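Local coordinates for sulfatase (Bacteroides fragilis CAG:558, PDB 6USS), which probably acts as an arylsulfatase, a calcium-binding hydrolase of the human gut microbiome that would release sulfate from sulfate esters, at residues M181-N186 with P252-M257; V185-H190 with I240-H245; H159-G164 with N244-Y249; E151-N156 with P385-M390. The protein carries 1 engineered substitution. One frame throughout, in Å; residues are numbered along the deposited sequence.

Contact 1 (M181-N186 with P252-M257)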
# COMPACT_ATOMS: atom_id res chain seq x y z
N MET A 181 -6.69 -1.44 -1.99
CA MET A 181 -7.36 -0.97 -3.19
C MET A 181 -6.42 -0.28 -4.17
O MET A 181 -6.88 0.21 -5.20
CB MET A 181 -8.51 -0.03 -2.80
CG MET A 181 -9.61 -0.73 -2.01
SD MET A 181 -10.34 -2.10 -2.94
CE MET A 181 -11.31 -1.22 -4.18
N GLY A 182 -5.12 -0.24 -3.90
CA GLY A 182 -4.18 0.32 -4.85
C GLY A 182 -3.64 1.70 -4.54
O GLY A 182 -2.96 2.27 -5.39
N PHE A 183 -3.90 2.26 -3.36
CA PHE A 183 -3.30 3.52 -2.95
C PHE A 183 -1.96 3.28 -2.24
O PHE A 183 -1.87 2.44 -1.33
CB PHE A 183 -4.26 4.31 -2.05
CG PHE A 183 -5.46 4.87 -2.77
CD1 PHE A 183 -5.39 6.11 -3.42
CD2 PHE A 183 -6.66 4.17 -2.80
CE1 PHE A 183 -6.50 6.64 -4.09
CE2 PHE A 183 -7.79 4.68 -3.46
CZ PHE A 183 -7.70 5.92 -4.12
N GLU A 184 -0.92 4.00 -2.67
CA GLU A 184 0.38 3.86 -2.02
C GLU A 184 0.46 4.65 -0.72
O GLU A 184 1.27 4.30 0.15
CB GLU A 184 1.47 4.31 -2.97
CG GLU A 184 1.56 3.47 -4.24
CD GLU A 184 2.57 4.03 -5.22
OE1 GLU A 184 2.58 5.26 -5.42
OE2 GLU A 184 3.35 3.24 -5.79
N VAL A 185 -0.39 5.67 -0.57
CA VAL A 185 -0.43 6.55 0.60
C VAL A 185 -1.87 6.63 1.10
O VAL A 185 -2.79 6.87 0.31
CB VAL A 185 0.11 7.96 0.27
CG1 VAL A 185 -0.11 8.92 1.45
CG2 VAL A 185 1.58 7.89 -0.14
N ASN A 186 -2.06 6.43 2.41
CA ASN A 186 -3.38 6.47 3.04
C ASN A 186 -3.37 7.48 4.18
O ASN A 186 -2.60 7.32 5.13
CB ASN A 186 -3.81 5.09 3.56
CG ASN A 186 -5.15 5.13 4.31
OD1 ASN A 186 -5.90 6.11 4.20
ND2 ASN A 186 -5.46 4.07 5.05
N PRO A 252 3.83 11.01 -12.21
CA PRO A 252 2.64 11.80 -11.92
C PRO A 252 1.92 11.23 -10.71
O PRO A 252 2.17 10.09 -10.29
CB PRO A 252 1.79 11.66 -13.18
CG PRO A 252 2.16 10.31 -13.71
CD PRO A 252 3.62 10.07 -13.32
N PHE A 253 1.02 12.02 -10.14
CA PHE A 253 0.29 11.58 -8.98
C PHE A 253 -1.22 11.59 -9.23
O PHE A 253 -1.73 12.22 -10.17
CB PHE A 253 0.63 12.42 -7.74
CG PHE A 253 0.19 13.86 -7.81
CD1 PHE A 253 -1.14 14.22 -7.56
CD2 PHE A 253 1.10 14.87 -8.08
CE1 PHE A 253 -1.54 15.54 -7.62
CE2 PHE A 253 0.71 16.20 -8.13
CZ PHE A 253 -0.60 16.54 -7.91
N PHE A 254 -1.92 10.86 -8.38
CA PHE A 254 -3.37 10.89 -8.33
C PHE A 254 -3.71 11.03 -6.86
O PHE A 254 -3.31 10.19 -6.04
CB PHE A 254 -3.95 9.61 -8.93
CG PHE A 254 -5.39 9.42 -8.64
CD1 PHE A 254 -6.35 10.21 -9.24
CD2 PHE A 254 -5.81 8.43 -7.75
CE1 PHE A 254 -7.71 10.02 -8.97
CE2 PHE A 254 -7.17 8.24 -7.47
CZ PHE A 254 -8.11 9.03 -8.09
N LEU A 255 -4.37 12.12 -6.51
CA LEU A 255 -4.83 12.36 -5.15
C LEU A 255 -6.34 12.21 -5.12
O LEU A 255 -7.05 12.96 -5.79
CB LEU A 255 -4.41 13.75 -4.69
CG LEU A 255 -5.11 14.22 -3.40
CD1 LEU A 255 -4.84 13.26 -2.30
CD2 LEU A 255 -4.64 15.62 -3.01
N TYR A 256 -6.83 11.24 -4.35
CA TYR A 256 -8.27 11.10 -4.10
C TYR A 256 -8.56 11.84 -2.80
O TYR A 256 -8.48 11.28 -1.71
CB TYR A 256 -8.69 9.64 -4.01
CG TYR A 256 -10.18 9.40 -3.75
CD1 TYR A 256 -11.17 10.15 -4.37
CD2 TYR A 256 -10.59 8.37 -2.89
CE1 TYR A 256 -12.55 9.90 -4.13
CE2 TYR A 256 -11.93 8.12 -2.65
CZ TYR A 256 -12.91 8.88 -3.28
OH TYR A 256 -14.24 8.60 -3.01
N MET A 257 -8.91 13.12 -2.93
CA MET A 257 -9.23 13.95 -1.77
C MET A 257 -10.70 13.78 -1.45
O MET A 257 -11.56 14.44 -2.02
CB MET A 257 -8.88 15.41 -2.05
CG MET A 257 -9.01 16.32 -0.85
SD MET A 257 -7.63 16.06 0.28
CE MET A 257 -8.16 16.99 1.72
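F183 and F254 mark the nearest backbone approach between 181-186 and 252-257, with CA atoms 9.1 Å apart, too far for direct strand pairing; the gap is crossed by side chains alone. The F183 ring does the bridging. Its CE1 reaches CE2 of F254 at 3.8 Å and CB of Y256 at 3.7 Å, and its CZ lies 4.0 Å from CD2 of Y256. Two residues apart on one strand, F254 and Y256 leave the same face of the sheet; with CG anti to the backbone N (chi1 167° and 180°), their rings extend outward to where F183 meets both. Strand 159-164 fills the space between the two backbones: T160 OG1 bonds both G182 O and E184 N, fixing the turn that delivers F183, and H162 stacks edge-to-face with the F183 ring. Y256 continues toward R92 and L95 of helix 88-97, and its side chain comes within about 9 Å of the bound calcium ion. This aromatic cluster belongs to one face of the central, largely parallel sheet of the alkaline-phosphatase-like sulfatase fold, leading from its margin toward the metal site.

Contact 2 (V185-H190 with I240-H245)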
# COMPACT_ATOMS: atom_id res chain seq x y z
N VAL A 185 -0.39 5.67 -0.57
CA VAL A 185 -0.43 6.55 0.60
C VAL A 185 -1.87 6.63 1.10
O VAL A 185 -2.79 6.87 0.31
CB VAL A 185 0.11 7.96 0.27
CG1 VAL A 185 -0.11 8.92 1.45
CG2 VAL A 185 1.58 7.89 -0.14
N ASN A 186 -2.06 6.43 2.41
CA ASN A 186 -3.38 6.47 3.04
C ASN A 186 -3.37 7.48 4.18
O ASN A 186 -2.60 7.32 5.13
CB ASN A 186 -3.81 5.09 3.56
CG ASN A 186 -5.15 5.13 4.31
OD1 ASN A 186 -5.90 6.11 4.20
ND2 ASN A 186 -5.46 4.07 5.05
N ILE A 187 -4.24 8.49 4.09
CA ILE A 187 -4.50 9.40 5.20
C ILE A 187 -5.96 9.20 5.61
O ILE A 187 -6.89 9.54 4.85
CB ILE A 187 -4.23 10.86 4.83
CG1 ILE A 187 -2.76 11.08 4.47
CG2 ILE A 187 -4.66 11.79 5.96
CD1 ILE A 187 -2.51 12.35 3.63
N ALA A 188 -6.16 8.65 6.81
CA ALA A 188 -7.45 8.60 7.52
C ALA A 188 -8.48 7.66 6.87
O ALA A 188 -9.67 7.71 7.24
CB ALA A 188 -8.05 10.00 7.66
N GLY A 189 -8.08 6.82 5.92
CA GLY A 189 -9.02 5.99 5.20
C GLY A 189 -9.21 4.65 5.87
O GLY A 189 -8.24 3.93 6.12
N HIS A 190 -10.46 4.31 6.16
CA HIS A 190 -10.76 3.00 6.71
C HIS A 190 -12.15 2.59 6.24
O HIS A 190 -12.63 3.07 5.21
CB HIS A 190 -10.60 3.02 8.24
CG HIS A 190 -11.54 3.95 8.95
ND1 HIS A 190 -12.40 3.52 9.94
CD2 HIS A 190 -11.75 5.28 8.81
CE1 HIS A 190 -13.10 4.55 10.38
NE2 HIS A 190 -12.73 5.63 9.71
N ILE A 240 -1.48 18.20 1.85
CA ILE A 240 -0.44 19.05 1.33
C ILE A 240 0.93 18.40 1.52
O ILE A 240 1.77 18.41 0.61
CB ILE A 240 -0.54 20.46 1.94
CG1 ILE A 240 -1.78 21.17 1.37
CG2 ILE A 240 0.73 21.26 1.66
CD1 ILE A 240 -1.84 22.66 1.62
N LYS A 241 1.18 17.78 2.69
CA LYS A 241 2.47 17.11 2.84
C LYS A 241 2.59 15.88 1.96
O LYS A 241 3.70 15.56 1.54
CB LYS A 241 2.75 16.71 4.30
CG LYS A 241 2.42 17.75 5.35
CD LYS A 241 2.26 17.08 6.71
CE LYS A 241 2.32 18.09 7.87
NZ LYS A 241 1.98 17.40 9.16
N ALA A 242 1.49 15.19 1.69
CA ALA A 242 1.60 14.06 0.77
C ALA A 242 1.99 14.53 -0.62
O ALA A 242 2.69 13.82 -1.35
CB ALA A 242 0.30 13.27 0.72
N LEU A 243 1.57 15.75 -0.98
CA LEU A 243 1.87 16.34 -2.28
C LEU A 243 3.31 16.86 -2.34
O LEU A 243 3.98 16.71 -3.37
CB LEU A 243 0.89 17.47 -2.57
CG LEU A 243 -0.52 17.08 -3.02
CD1 LEU A 243 -1.37 18.32 -3.30
CD2 LEU A 243 -0.45 16.20 -4.25
N ASN A 244 3.79 17.47 -1.25
CA ASN A 244 5.20 17.84 -1.21
C ASN A 244 6.09 16.60 -1.36
O ASN A 244 7.02 16.59 -2.16
CB ASN A 244 5.50 18.61 0.08
CG ASN A 244 4.91 20.02 0.05
OD1 ASN A 244 4.89 20.68 -1.00
ND2 ASN A 244 4.41 20.49 1.18
N HIS A 245 5.76 15.52 -0.64
CA HIS A 245 6.49 14.27 -0.81
C HIS A 245 6.40 13.77 -2.25
O HIS A 245 7.40 13.28 -2.81
CB HIS A 245 5.95 13.21 0.16
CG HIS A 245 6.97 12.21 0.62
ND1 HIS A 245 6.96 11.68 1.90
CD2 HIS A 245 8.01 11.63 -0.03
CE1 HIS A 245 7.97 10.83 2.02
NE2 HIS A 245 8.62 10.78 0.86
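I187 and V185 alternate with N186 along strand 185-187 and turn their side chains onto A242 of the helix, a small residue that lets the backbones approach to 7.8 Å between the CA atoms of V185 and A242. The I187 side chain closes on the helix step by step. Its CB is still 6.6 Å from CB of A242, with the CG2 branch directed elsewhere; CG1 narrows the gap to A242 CB to 5.3 Å, and CD1 completes the approach, meeting A242 CB at 4.1 Å. The extended second torsion (chi2 160°) carries that terminal methyl to the helix. V185 adds a looser touch, CG1 lying 4.4 Å from the same A242 CB, which thus receives both strand residues. N186 points away from the helix and shapes the chain beyond the strand. Its OD1 accepts from G189 N at 2.9 Å in an Asx motif, while ND2 returns a nearly straight bond (167°) to G189 O at 3.0 Å. Both bonds use in-plane lone pairs of their carbonyls, and together they fix the rotation of the amide. Strand 185-187 pairs with strand 159-164, where I187 touches C163; helix 231-247 lies over this margin of the sheet, and its I240 and L243 pack in turn on W305 of helix 283-308.

Contact 3 (H159-G164 with N244-Y249)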
# COMPACT_ATOMS: atom_id res chain seq x y z
N HIS A 159 1.75 7.78 -8.82
CA HIS A 159 1.87 7.76 -7.36
C HIS A 159 0.48 8.07 -6.80
O HIS A 159 -0.04 9.17 -7.01
CB HIS A 159 2.91 8.77 -6.87
CG HIS A 159 2.97 8.89 -5.38
ND1 HIS A 159 3.31 7.84 -4.56
CD2 HIS A 159 2.75 9.95 -4.56
CE1 HIS A 159 3.30 8.24 -3.30
NE2 HIS A 159 2.96 9.52 -3.27
N THR A 160 -0.14 7.10 -6.12
CA THR A 160 -1.55 7.16 -5.76
C THR A 160 -1.71 7.50 -4.29
O THR A 160 -1.13 6.83 -3.43
CB THR A 160 -2.23 5.84 -6.08
OG1 THR A 160 -1.51 4.78 -5.44
CG2 THR A 160 -2.21 5.58 -7.57
N ILE A 161 -2.52 8.52 -4.00
CA ILE A 161 -2.71 9.02 -2.65
C ILE A 161 -4.20 9.02 -2.34
O ILE A 161 -5.00 9.57 -3.11
CB ILE A 161 -2.16 10.44 -2.47
CG1 ILE A 161 -0.70 10.52 -2.90
CG2 ILE A 161 -2.36 10.92 -1.04
CD1 ILE A 161 -0.22 11.93 -3.08
N HIS A 162 -4.58 8.42 -1.20
CA HIS A 162 -5.92 8.50 -0.65
C HIS A 162 -5.93 9.34 0.63
O HIS A 162 -5.13 9.11 1.55
CB HIS A 162 -6.53 7.14 -0.32
CG HIS A 162 -7.77 7.25 0.51
ND1 HIS A 162 -9.01 7.51 -0.04
CD2 HIS A 162 -7.94 7.26 1.85
CE1 HIS A 162 -9.90 7.61 0.94
NE2 HIS A 162 -9.28 7.47 2.09
N CYS A 163 -6.89 10.26 0.71
CA CYS A 163 -6.99 11.15 1.86
C CYS A 163 -8.45 11.35 2.22
O CYS A 163 -9.22 11.90 1.42
CB CYS A 163 -6.32 12.49 1.54
SG CYS A 163 -6.40 13.66 2.92
N GLY A 164 -8.83 10.90 3.42
CA GLY A 164 -10.20 11.06 3.88
C GLY A 164 -11.07 9.81 3.91
O GLY A 164 -10.60 8.72 4.27
N ASN A 244 3.79 17.47 -1.25
CA ASN A 244 5.20 17.84 -1.21
C ASN A 244 6.09 16.60 -1.36
O ASN A 244 7.02 16.59 -2.16
CB ASN A 244 5.50 18.61 0.08
CG ASN A 244 4.91 20.02 0.05
OD1 ASN A 244 4.89 20.68 -1.00
ND2 ASN A 244 4.41 20.49 1.18
N HIS A 245 5.76 15.52 -0.64
CA HIS A 245 6.49 14.27 -0.81
C HIS A 245 6.40 13.77 -2.25
O HIS A 245 7.40 13.28 -2.81
CB HIS A 245 5.95 13.21 0.16
CG HIS A 245 6.97 12.21 0.62
ND1 HIS A 245 6.96 11.68 1.90
CD2 HIS A 245 8.01 11.63 -0.03
CE1 HIS A 245 7.97 10.83 2.02
NE2 HIS A 245 8.62 10.78 0.86
N ALA A 246 5.23 13.92 -2.88
CA ALA A 246 5.06 13.46 -4.26
C ALA A 246 5.94 14.24 -5.24
O ALA A 246 6.33 13.70 -6.29
CB ALA A 246 3.59 13.56 -4.68
N LYS A 247 6.27 15.49 -4.92
CA LYS A 247 7.18 16.23 -5.77
C LYS A 247 8.57 15.58 -5.84
O LYS A 247 9.28 15.78 -6.82
CB LYS A 247 7.28 17.68 -5.27
CG LYS A 247 6.36 18.65 -5.96
CD LYS A 247 6.82 20.08 -5.71
CE LYS A 247 6.96 20.87 -7.03
NZ LYS A 247 7.72 22.17 -6.88
N GLU A 248 8.94 14.79 -4.83
CA GLU A 248 10.23 14.09 -4.83
C GLU A 248 10.31 12.98 -5.88
O GLU A 248 11.41 12.59 -6.28
CB GLU A 248 10.51 13.46 -3.46
CG GLU A 248 10.68 14.42 -2.31
CD GLU A 248 11.95 15.24 -2.40
OE1 GLU A 248 12.92 14.79 -3.06
OE2 GLU A 248 11.96 16.34 -1.81
N TYR A 249 9.17 12.42 -6.29
CA TYR A 249 9.17 11.26 -7.17
C TYR A 249 8.94 11.71 -8.60
O TYR A 249 8.04 12.52 -8.88
CB TYR A 249 8.07 10.28 -6.78
CG TYR A 249 8.13 9.75 -5.38
CD1 TYR A 249 9.29 9.86 -4.60
CD2 TYR A 249 7.03 9.10 -4.84
CE1 TYR A 249 9.32 9.34 -3.30
CE2 TYR A 249 7.05 8.57 -3.57
CZ TYR A 249 8.18 8.69 -2.80
OH TYR A 249 8.15 8.16 -1.53
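H159 and Y249 form a T-shaped pair in which the tyrosine supplies the edge and the histidine the face. The ring centres are 5.1 Å apart and the planes stand at 83°. Y249 CD2 sits 3.9 Å above the plane of the H159 ring, over its middle, and CE2 approaches CE1 of H159 at 3.8 Å. Alongside, A246 CB touches CD2 of the imidazole at 3.7 Å, coming in obliquely, and I161 CD1 makes a longer apolar contact of 4.4 Å with A246 CB. H159 therefore meets both A246 on the helix and Y249 in the loop beyond. With CG anti to the backbone N (chi1 174°), the imidazole extends from the strand toward the helix and the loop, and its ND1 is hydrogen-bonded to E184 OE1, which limits ring rotation. Y249 is steadied at its base and its tip: its N bonds A246 O at 3.1 Å, and its hydroxyl hydrogen-bonds OE2 of E176 of the second subunit, an oxygen that also bonds H245 NE2, so this region is tied into the dimer. Helix 231-247 links strands 185-187 and 253-258, parallel in one sheet with strand 159-164 between them; the contact thus belongs to a beta-alpha-beta crossover, fastened where the helix gives way to the returning chain.

Contact 4 (E151-N156 with P385-M390)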
# COMPACT_ATOMS: atom_id res chain seq x y z
N GLU A 151 -5.41 0.75 -8.53
CA GLU A 151 -4.45 -0.27 -8.94
C GLU A 151 -3.98 -0.04 -10.37
O GLU A 151 -2.79 -0.19 -10.67
CB GLU A 151 -5.07 -1.66 -8.79
CG GLU A 151 -4.06 -2.82 -8.81
CD GLU A 151 -3.16 -2.84 -7.56
OE1 GLU A 151 -3.67 -2.61 -6.44
OE2 GLU A 151 -1.93 -3.10 -7.70
N ILE A 152 -4.90 0.32 -11.27
CA ILE A 152 -4.53 0.48 -12.67
C ILE A 152 -3.67 1.72 -12.86
O ILE A 152 -2.69 1.71 -13.62
CB ILE A 152 -5.80 0.52 -13.55
CG1 ILE A 152 -6.59 -0.78 -13.40
CG2 ILE A 152 -5.42 0.69 -14.99
CD1 ILE A 152 -7.88 -0.74 -14.19
N LEU A 153 -4.04 2.82 -12.19
CA LEU A 153 -3.18 4.00 -12.17
C LEU A 153 -1.81 3.67 -11.58
O LEU A 153 -0.78 4.00 -12.17
CB LEU A 153 -3.86 5.13 -11.38
CG LEU A 153 -5.12 5.74 -12.01
CD1 LEU A 153 -5.80 6.72 -11.07
CD2 LEU A 153 -4.76 6.42 -13.31
N LYS A 154 -1.79 3.01 -10.42
CA LYS A 154 -0.53 2.63 -9.78
C LYS A 154 0.32 1.78 -10.71
O LYS A 154 1.50 2.09 -10.96
CB LYS A 154 -0.82 1.89 -8.46
CG LYS A 154 0.40 1.52 -7.60
CD LYS A 154 0.04 0.38 -6.60
CE LYS A 154 1.16 -0.69 -6.50
NZ LYS A 154 2.58 -0.11 -6.28
N ASP A 155 -0.27 0.73 -11.29
CA ASP A 155 0.48 -0.18 -12.15
C ASP A 155 0.93 0.48 -13.45
O ASP A 155 1.82 -0.05 -14.12
CB ASP A 155 -0.36 -1.42 -12.46
CG ASP A 155 -0.71 -2.25 -11.19
OD1 ASP A 155 0.03 -2.21 -10.17
OD2 ASP A 155 -1.75 -2.94 -11.24
N ASN A 156 0.35 1.62 -13.81
CA ASN A 156 0.78 2.35 -15.00
C ASN A 156 1.69 3.53 -14.67
O ASN A 156 1.93 4.37 -15.55
CB ASN A 156 -0.43 2.84 -15.79
CG ASN A 156 -0.99 1.78 -16.69
OD1 ASN A 156 -0.64 1.69 -17.87
ND2 ASN A 156 -1.89 0.95 -16.15
N PRO A 385 -13.57 4.83 -16.33
CA PRO A 385 -12.92 4.94 -17.65
C PRO A 385 -12.39 6.34 -17.92
O PRO A 385 -11.38 6.46 -18.61
CB PRO A 385 -14.03 4.59 -18.65
CG PRO A 385 -15.17 4.08 -17.85
CD PRO A 385 -15.03 4.64 -16.48
N SER A 386 -13.04 7.39 -17.42
CA SER A 386 -12.62 8.75 -17.76
C SER A 386 -11.28 9.09 -17.13
O SER A 386 -10.42 9.71 -17.76
CB SER A 386 -13.66 9.78 -17.34
OG SER A 386 -14.94 9.46 -17.86
N ILE A 387 -11.08 8.69 -15.88
CA ILE A 387 -9.84 9.02 -15.20
C ILE A 387 -8.68 8.22 -15.81
O ILE A 387 -7.58 8.75 -16.01
CB ILE A 387 -10.01 8.80 -13.68
CG1 ILE A 387 -10.81 9.97 -13.10
CG2 ILE A 387 -8.65 8.64 -13.01
CD1 ILE A 387 -11.52 9.72 -11.78
N LEU A 388 -8.92 6.95 -16.16
CA LEU A 388 -7.89 6.16 -16.83
C LEU A 388 -7.51 6.77 -18.18
O LEU A 388 -6.33 6.73 -18.57
CB LEU A 388 -8.38 4.72 -16.99
CG LEU A 388 -8.60 4.03 -15.64
CD1 LEU A 388 -9.16 2.64 -15.82
CD2 LEU A 388 -7.32 4.01 -14.81
N GLU A 389 -8.49 7.31 -18.90
CA GLU A 389 -8.22 7.95 -20.19
C GLU A 389 -7.47 9.27 -19.99
O GLU A 389 -6.58 9.61 -20.78
CB GLU A 389 -9.52 8.18 -20.95
CG GLU A 389 -9.36 8.98 -22.25
CD GLU A 389 -10.62 8.93 -23.13
OE1 GLU A 389 -11.60 8.24 -22.74
OE2 GLU A 389 -10.61 9.56 -24.22
N MET A 390 -7.83 10.03 -18.95
CA MET A 390 -7.09 11.24 -18.65
C MET A 390 -5.64 10.91 -18.37
O MET A 390 -4.73 11.67 -18.72
CB MET A 390 -7.70 11.95 -17.45
CG MET A 390 -8.96 12.72 -17.73
SD MET A 390 -9.79 13.01 -16.16
CE MET A 390 -11.06 14.18 -16.59
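I152, whose side chain meets L388, has a carbonyl oxygen gripped twice by N156: ND2 of N156 bonds I152 O at 2.8 Å, fairly straight at 164°, and N156 N adds a weak bond to the same oxygen. The N156 side chain folds back over the helix end, its amide plane nearly containing I152 O although ND2 is tilted from the carbonyl plane. Across the contact everything is aliphatic. L388 CD2 is the shared point, touching I152 CG2 and L153 CD2, each at 3.8 Å, while CD1 of L388 reaches CD1 of I152 at 4.0 Å. L153 divides its two methyls: CD2 goes to L388, and CD1 meets I387 CG2 at 3.9 Å. The I152 and L388 side chains cross at about a right angle, as do those of L153 and I387. Helices 151-155 and 385-390 run almost parallel, at 11°, with axes 10.6 Å apart. Beneath them I387 touches I318 of strand 315-321. Outside the contact, on the dimer side of its helix, E151 OE1 forms a salt bridge with K154 NZ of the second subunit. Union of the two helices therefore rests on methyls of branched side chains in a buried layer, while the N156 amide bonds within its own helix end, and E151 and K154 face the second subunit.

In the fold
From the N terminus, helix 149-155 opens the widest loop, which contact 4 closes only at helix 383-390; the other three contacts nest inside it. Strand 159-164 follows and opens contact 3, closed by the end of helix 231-247. Contacts 1 and 2 both start at strand 185-187: contact 2 ends earlier, on the same helix as contact 3, whereas contact 1 runs past it to strand 253-258 and so crosses contact 3. Contacts 2 and 3 seat helix 231-247 on one face of the sheet; contacts 1 and 4 lie on the other, where L153 packs against F254. Together they tie helices to both faces of the central sheet of an alpha/beta/alpha sandwich.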